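Local atomic coordinates of probable ribose-5-phosphate isomerase B (Mycoplasma genitalium, PDB entry 6MU0), a protein that probably catalyses the interconversion of ribulose 5-phosphate and ribose 5-phosphate in the non-oxidative stage of the pentose phosphate pathway. Residues R121-D125 with S126-K130; S29-L32 with K33-F37. All coordinates share one frame; numbering follows the deposited sequence.

Interaction 1: R121-D125 with S126-K130. With 5RP (ribulose-5-phosphate), chain B.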
loop_
_atom_site.group_PDB
_atom_site.type_symbol
_atom_site.label_atom_id
_atom_site.label_comp_id
_atom_site.label_asym_id
_atom_site.label_seq_id
_atom_site.Cartn_x
_atom_site.Cartn_y
_atom_site.Cartn_z
ATOM N N ARG A 121 -0.320 -4.783 -14.398
ATOM C CA ARG A 121 -0.019 -5.201 -15.763
ATOM C C ARG A 121 1.147 -6.174 -15.867
ATOM O O ARG A 121 1.290 -6.821 -16.910
ATOM C CB ARG A 121 0.268 -3.982 -16.645
ATOM C CG ARG A 121 -0.974 -3.223 -17.041
ATOM C CD ARG A 121 -0.643 -1.955 -17.814
ATOM N NE ARG A 121 -1.848 -1.359 -18.379
ATOM C CZ ARG A 121 -2.022 -0.068 -18.624
ATOM N NH1 ARG A 121 -1.075 0.812 -18.317
ATOM N NH2 ARG A 121 -3.158 0.334 -19.177
ATOM N N PHE A 122 1.979 -6.292 -14.828
ATOM C CA PHE A 122 3.221 -7.046 -14.919
ATOM C C PHE A 122 3.348 -8.138 -13.873
ATOM O O PHE A 122 4.354 -8.859 -13.870
ATOM C CB PHE A 122 4.420 -6.090 -14.859
ATOM C CG PHE A 122 4.521 -5.224 -16.068
ATOM C CD1 PHE A 122 5.194 -5.672 -17.197
ATOM C CD2 PHE A 122 3.902 -3.980 -16.111
ATOM C CE1 PHE A 122 5.270 -4.895 -18.329
ATOM C CE2 PHE A 122 3.971 -3.202 -17.256
ATOM C CZ PHE A 122 4.656 -3.664 -18.365
ATOM N N VAL A 123 2.357 -8.285 -13.002
ATOM C CA VAL A 123 2.370 -9.258 -11.919
ATOM C C VAL A 123 1.007 -9.937 -11.919
ATOM O O VAL A 123 -0.016 -9.278 -12.129
ATOM C CB VAL A 123 2.664 -8.562 -10.571
ATOM C CG1 VAL A 123 2.594 -9.544 -9.411
ATOM C CG2 VAL A 123 4.034 -7.886 -10.609
ATOM N N THR A 124 0.995 -11.257 -11.738
ATOM C CA THR A 124 -0.263 -11.992 -11.799
ATOM C C THR A 124 -1.088 -11.744 -10.538
ATOM O O THR A 124 -0.573 -11.333 -9.493
ATOM C CB THR A 124 -0.008 -13.495 -11.925
ATOM O OG1 THR A 124 0.644 -13.961 -10.737
ATOM C CG2 THR A 124 0.850 -13.808 -13.146
ATOM N N ASP A 125 -2.392 -12.020 -10.643
ATOM C CA ASP A 125 -3.261 -11.926 -9.471
ATOM C C ASP A 125 -2.754 -12.808 -8.343
ATOM O O ASP A 125 -2.741 -12.395 -7.178
ATOM C CB ASP A 125 -4.676 -12.378 -9.823
ATOM C CG ASP A 125 -5.365 -11.464 -10.802
ATOM O OD1 ASP A 125 -4.852 -10.360 -11.086
ATOM O OD2 ASP A 125 -6.441 -11.859 -11.294
ATOM N N SER A 126 -2.360 -14.042 -8.669
ATOM C CA SER A 126 -1.887 -14.964 -7.646
ATOM C C SER A 126 -0.669 -14.410 -6.925
ATOM O O SER A 126 -0.590 -14.457 -5.692
ATOM C CB SER A 126 -1.565 -16.315 -8.271
ATOM O OG SER A 126 -1.031 -17.162 -7.274
ATOM N N GLU A 127 0.305 -13.893 -7.677
ATOM C CA GLU A 127 1.505 -13.352 -7.047
ATOM C C GLU A 127 1.178 -12.129 -6.202
ATOM O O GLU A 127 1.735 -11.950 -5.110
ATOM C CB GLU A 127 2.558 -13.011 -8.101
ATOM C CG GLU A 127 3.883 -12.525 -7.522
ATOM C CD GLU A 127 4.783 -13.651 -7.062
ATOM O OE1 GLU A 127 4.390 -14.828 -7.190
ATOM O OE2 GLU A 127 5.895 -13.353 -6.579
ATOM N N ASN A 128 0.270 -11.274 -6.689
ATOM C CA ASN A 128 -0.119 -10.105 -5.906
ATOM C C ASN A 128 -0.785 -10.497 -4.587
ATOM O O ASN A 128 -0.540 -9.863 -3.558
ATOM C CB ASN A 128 -0.977 -9.165 -6.749
ATOM C CG ASN A 128 -0.129 -8.199 -7.551
ATOM O OD1 ASN A 128 0.882 -7.709 -7.050
ATOM N ND2 ASN A 128 -0.527 -7.929 -8.797
ATOM N N ILE A 129 -1.628 -11.535 -4.588
ATOM C CA ILE A 129 -2.204 -11.998 -3.323
ATOM C C ILE A 129 -1.109 -12.469 -2.372
ATOM O O ILE A 129 -1.146 -12.190 -1.167
ATOM C CB ILE A 129 -3.251 -13.096 -3.582
ATOM C CG1 ILE A 129 -4.526 -12.492 -4.174
ATOM C CG2 ILE A 129 -3.562 -13.862 -2.300
ATOM C CD1 ILE A 129 -5.331 -11.653 -3.189
ATOM N N LYS A 130 -0.123 -13.201 -2.895
ATOM C CA LYS A 130 0.971 -13.669 -2.045
ATOM C C LYS A 130 1.773 -12.503 -1.480
ATOM O O LYS A 130 2.211 -12.540 -0.322
ATOM C CB LYS A 130 1.890 -14.596 -2.835
ATOM C CG LYS A 130 1.217 -15.879 -3.258
ATOM C CD LYS A 130 2.060 -16.643 -4.259
ATOM C CE LYS A 130 1.263 -17.767 -4.883
ATOM N NZ LYS A 130 2.050 -18.427 -5.957
HETATM C C2 5RP B . 1.454 4.567 -13.564
HETATM C C3 5RP B . 0.744 3.460 -14.316
HETATM C C5 5RP B . -0.669 3.759 -14.843
HETATM O O13 5RP B . -1.568 2.732 -14.472
HETATM C C6 5RP B . -0.499 3.825 -16.363
HETATM O O14 5RP B . 0.424 4.869 -16.666
HETATM C C7 5RP B . -1.810 4.057 -17.081
HETATM O O8 5RP B . -1.580 3.859 -18.488
HETATM P P9 5RP B . -2.785 4.089 -19.521
HETATM O O12 5RP B . -2.195 3.793 -20.870
HETATM O O11 5RP B . -3.898 3.123 -19.128
HETATM O O10 5RP B . -3.255 5.523 -19.372
HETATM O O4 5RP B . 1.263 2.390 -14.554
HETATM O O1 5RP B . 2.747 4.143 -13.149
HETATM O O HOH W 1 -2.561 -8.727 -10.901
#

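Interaction 2: S29-L32 with K33-F37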
loop_
_atom_site.group_PDB
_atom_site.type_symbol
_atom_site.label_atom_id
_atom_site.label_comp_id
_atom_site.label_asym_id
_atom_site.label_seq_id
_atom_site.Cartn_x
_atom_site.Cartn_y
_atom_site.Cartn_z
ATOM N N SER A 29 -9.528 -7.094 -1.907
ATOM C CA SER A 29 -10.439 -6.610 -0.876
ATOM C C SER A 29 -11.255 -7.752 -0.282
ATOM O O SER A 29 -11.354 -7.887 0.943
ATOM C CB SER A 29 -11.347 -5.528 -1.455
ATOM O OG SER A 29 -12.269 -5.089 -0.482
ATOM N N GLU A 30 -11.841 -8.588 -1.136
ATOM C CA GLU A 30 -12.662 -9.684 -0.633
ATOM C C GLU A 30 -11.821 -10.743 0.075
ATOM O O GLU A 30 -12.260 -11.325 1.075
ATOM C CB GLU A 30 -13.502 -10.276 -1.764
ATOM C CG GLU A 30 -14.528 -9.298 -2.327
ATOM C CD GLU A 30 -15.624 -8.908 -1.332
ATOM O OE1 GLU A 30 -15.936 -9.695 -0.411
ATOM O OE2 GLU A 30 -16.195 -7.807 -1.493
ATOM N N HIS A 31 -10.613 -11.006 -0.431
ATOM C CA HIS A 31 -9.687 -11.914 0.241
ATOM C C HIS A 31 -9.417 -11.460 1.673
ATOM O O HIS A 31 -9.485 -12.253 2.625
ATOM C CB HIS A 31 -8.401 -11.948 -0.589
ATOM C CG HIS A 31 -7.251 -12.649 0.056
ATOM N ND1 HIS A 31 -7.143 -14.021 0.105
ATOM C CD2 HIS A 31 -6.121 -12.159 0.616
ATOM C CE1 HIS A 31 -6.007 -14.344 0.698
ATOM N NE2 HIS A 31 -5.367 -13.233 1.015
ATOM N N LEU A 32 -9.118 -10.174 1.848
ATOM C CA LEU A 32 -8.791 -9.658 3.172
ATOM C C LEU A 32 -10.025 -9.567 4.063
ATOM O O LEU A 32 -9.936 -9.792 5.278
ATOM C CB LEU A 32 -8.099 -8.305 3.040
ATOM C CG LEU A 32 -6.737 -8.368 2.350
ATOM C CD1 LEU A 32 -6.158 -6.969 2.253
ATOM C CD2 LEU A 32 -5.785 -9.296 3.103
ATOM N N LYS A 33 -11.186 -9.243 3.490
ATOM C CA LYS A 33 -12.406 -9.249 4.295
ATOM C C LYS A 33 -12.693 -10.638 4.853
ATOM O O LYS A 33 -13.096 -10.783 6.014
ATOM C CB LYS A 33 -13.587 -8.718 3.485
ATOM C CG LYS A 33 -13.547 -7.206 3.297
ATOM C CD LYS A 33 -14.749 -6.703 2.514
ATOM C CE LYS A 33 -14.807 -5.178 2.493
ATOM N NZ LYS A 33 -15.044 -4.613 3.862
ATOM N N THR A 34 -12.483 -11.678 4.047
ATOM C CA THR A 34 -12.689 -13.036 4.538
ATOM C C THR A 34 -11.751 -13.360 5.694
ATOM O O THR A 34 -12.129 -14.093 6.616
ATOM C CB THR A 34 -12.505 -14.018 3.385
ATOM O OG1 THR A 34 -13.497 -13.753 2.384
ATOM C CG2 THR A 34 -12.643 -15.457 3.862
ATOM N N LYS A 35 -10.544 -12.806 5.677
ATOM C CA LYS A 35 -9.579 -12.977 6.754
ATOM C C LYS A 35 -9.847 -12.068 7.941
ATOM O O LYS A 35 -9.020 -12.013 8.859
ATOM C CB LYS A 35 -8.163 -12.747 6.233
ATOM C CG LYS A 35 -7.736 -13.768 5.221
ATOM C CD LYS A 35 -6.290 -13.573 4.867
ATOM C CE LYS A 35 -5.826 -14.691 3.983
ATOM N NZ LYS A 35 -6.157 -16.018 4.561
ATOM N N GLN A 36 -10.972 -11.353 7.931
ATOM C CA GLN A 36 -11.452 -10.544 9.046
ATOM C C GLN A 36 -10.673 -9.250 9.223
ATOM O O GLN A 36 -10.683 -8.667 10.312
ATOM C CB GLN A 36 -11.540 -11.321 10.368
ATOM C CG GLN A 36 -12.313 -12.625 10.267
ATOM C CD GLN A 36 -13.772 -12.416 9.915
ATOM O OE1 GLN A 36 -14.553 -11.922 10.728
ATOM N NE2 GLN A 36 -14.147 -12.790 8.697
ATOM N N PHE A 37 -9.987 -8.786 8.183
ATOM C CA PHE A 37 -9.434 -7.446 8.229
ATOM C C PHE A 37 -10.540 -6.425 7.984
ATOM O O PHE A 37 -11.585 -6.731 7.397
ATOM C CB PHE A 37 -8.362 -7.263 7.156
ATOM C CG PHE A 37 -7.091 -8.020 7.423
ATOM C CD1 PHE A 37 -6.096 -7.468 8.215
ATOM C CD2 PHE A 37 -6.878 -9.271 6.863
ATOM C CE1 PHE A 37 -4.922 -8.155 8.460
ATOM C CE2 PHE A 37 -5.700 -9.962 7.107
ATOM C CZ PHE A 37 -4.725 -9.402 7.903
HETATM O O HOH W 2 -15.080 -11.645 1.323
#

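Interaction 1: R121-D125 with S126-K130
Thr124 OG1 accepts the backbone N-H of Glu127 at 3.1 Å, in a nearly straight bond with an angle of 162° at the hydrogen. The hydroxyl can do this because it stands between its own backbone N and carbonyl carbon (chi1 65°), which places OG1 beside the first turn of the helix, where it also meets Glu127 CB. Val123 lies just outside that turn: its CG1, anti to the backbone N (chi1 176°), reaches the amide of Asn128, touching OD1 at 3.4 Å, and rests against Glu127 CB at 3.7 Å. Thr124 is thus the N-cap of helix 125-137, and residues 121-124 belong to the loop that leads from strand 115-117 of the parallel sheet into this helix, with Asp125 its first residue. Regular helical bonding starts at once, with Asn128 N on Thr124 O and Ile129 N on Asp125 O. A water ties the entry together on its polar side, donating to Val123 O and to Asp125 OD1 (2.8 Å) and accepting from Asn128 ND2 (3.0 Å). The same ND2 also binds Ser119 O, which helps fix the rotation of this buried amide. In one of its two conformers Glu127 bends at chi2, and its OE2 accepts from the backbone N of Glu101. At the far end of the loop, the extended Arg121 reaches ribulose-5-phosphate with two guanidinium nitrogens: NH1 donates to the ester oxygen O8 in the guanidinium plane at 3.1 Å, and NH2 to the phosphate oxygen O11 at 2.9 Å.

Interaction 2: S29-L32 with K33-F37
A Schellman motif closes helix 22-34, the helix of the beta-alpha-beta unit formed with strands 12-16 and 38-41, and turns the chain toward the second of these strands. Gln36, with positive phi, is the C-prime residue: Phe37 N returns to Leu32 O at 3.1 Å, and Gln36 N to Lys33 O at 2.9 Å. The turn carries Phe37 back against the helix, where its ring edge lies beside Leu32 O, which is in the ring plane, while Leu32 CD2 comes from out of that plane to ring atom CD2 of Phe37 at 3.9 Å. Both side chains also touch Ile13 of strand 12-16, so the end of the helix is seated on the sheet. On another side, Lys35 crosses His31 at a slant, CG passing His31 O and CE coming 3.3 Å from His31 CE1. His31 CG is anti to the backbone N (chi1 170°), which places the ring beside helix 125-137, where NE2 is hydrogen-bonded to Asp133 OD1. Lys33 lays CG over Ser29 O at 3.3 Å, and its end, bent at chi4, reaches Val39 O of strand 38-41. The Gln36 side chain folds back over the turn, its NE2 donating to Thr34 O from above the carbonyl plane in an almost straight bond of 176°. A water bridges Glu30 and Thr34, donating to Glu30 OE1 at 2.7 Å and accepting from Thr34 OG1 at 2.8 Å.

Interaction 2 comes first along the chain, at the C-terminal end of helix 22-34, and interaction 1 follows much later, at the N-terminal start of helix 125-137. Their centres are about 17 Å apart, yet they touch directly: Ile129 CG2 packs on His31 NE2 at 3.8 Å. The two helices lie side by side, with Leu24 and Ile27 meeting Asp125 nearer the substrate end and Leu32 meeting Val132 and Leu136 farther along. Both helices belong to the same domain, built on a five-stranded parallel sheet. Residues 121-130 link this helix pair to bound ribulose-5-phosphate, whereas residues 29-37 end their helix away from that pocket.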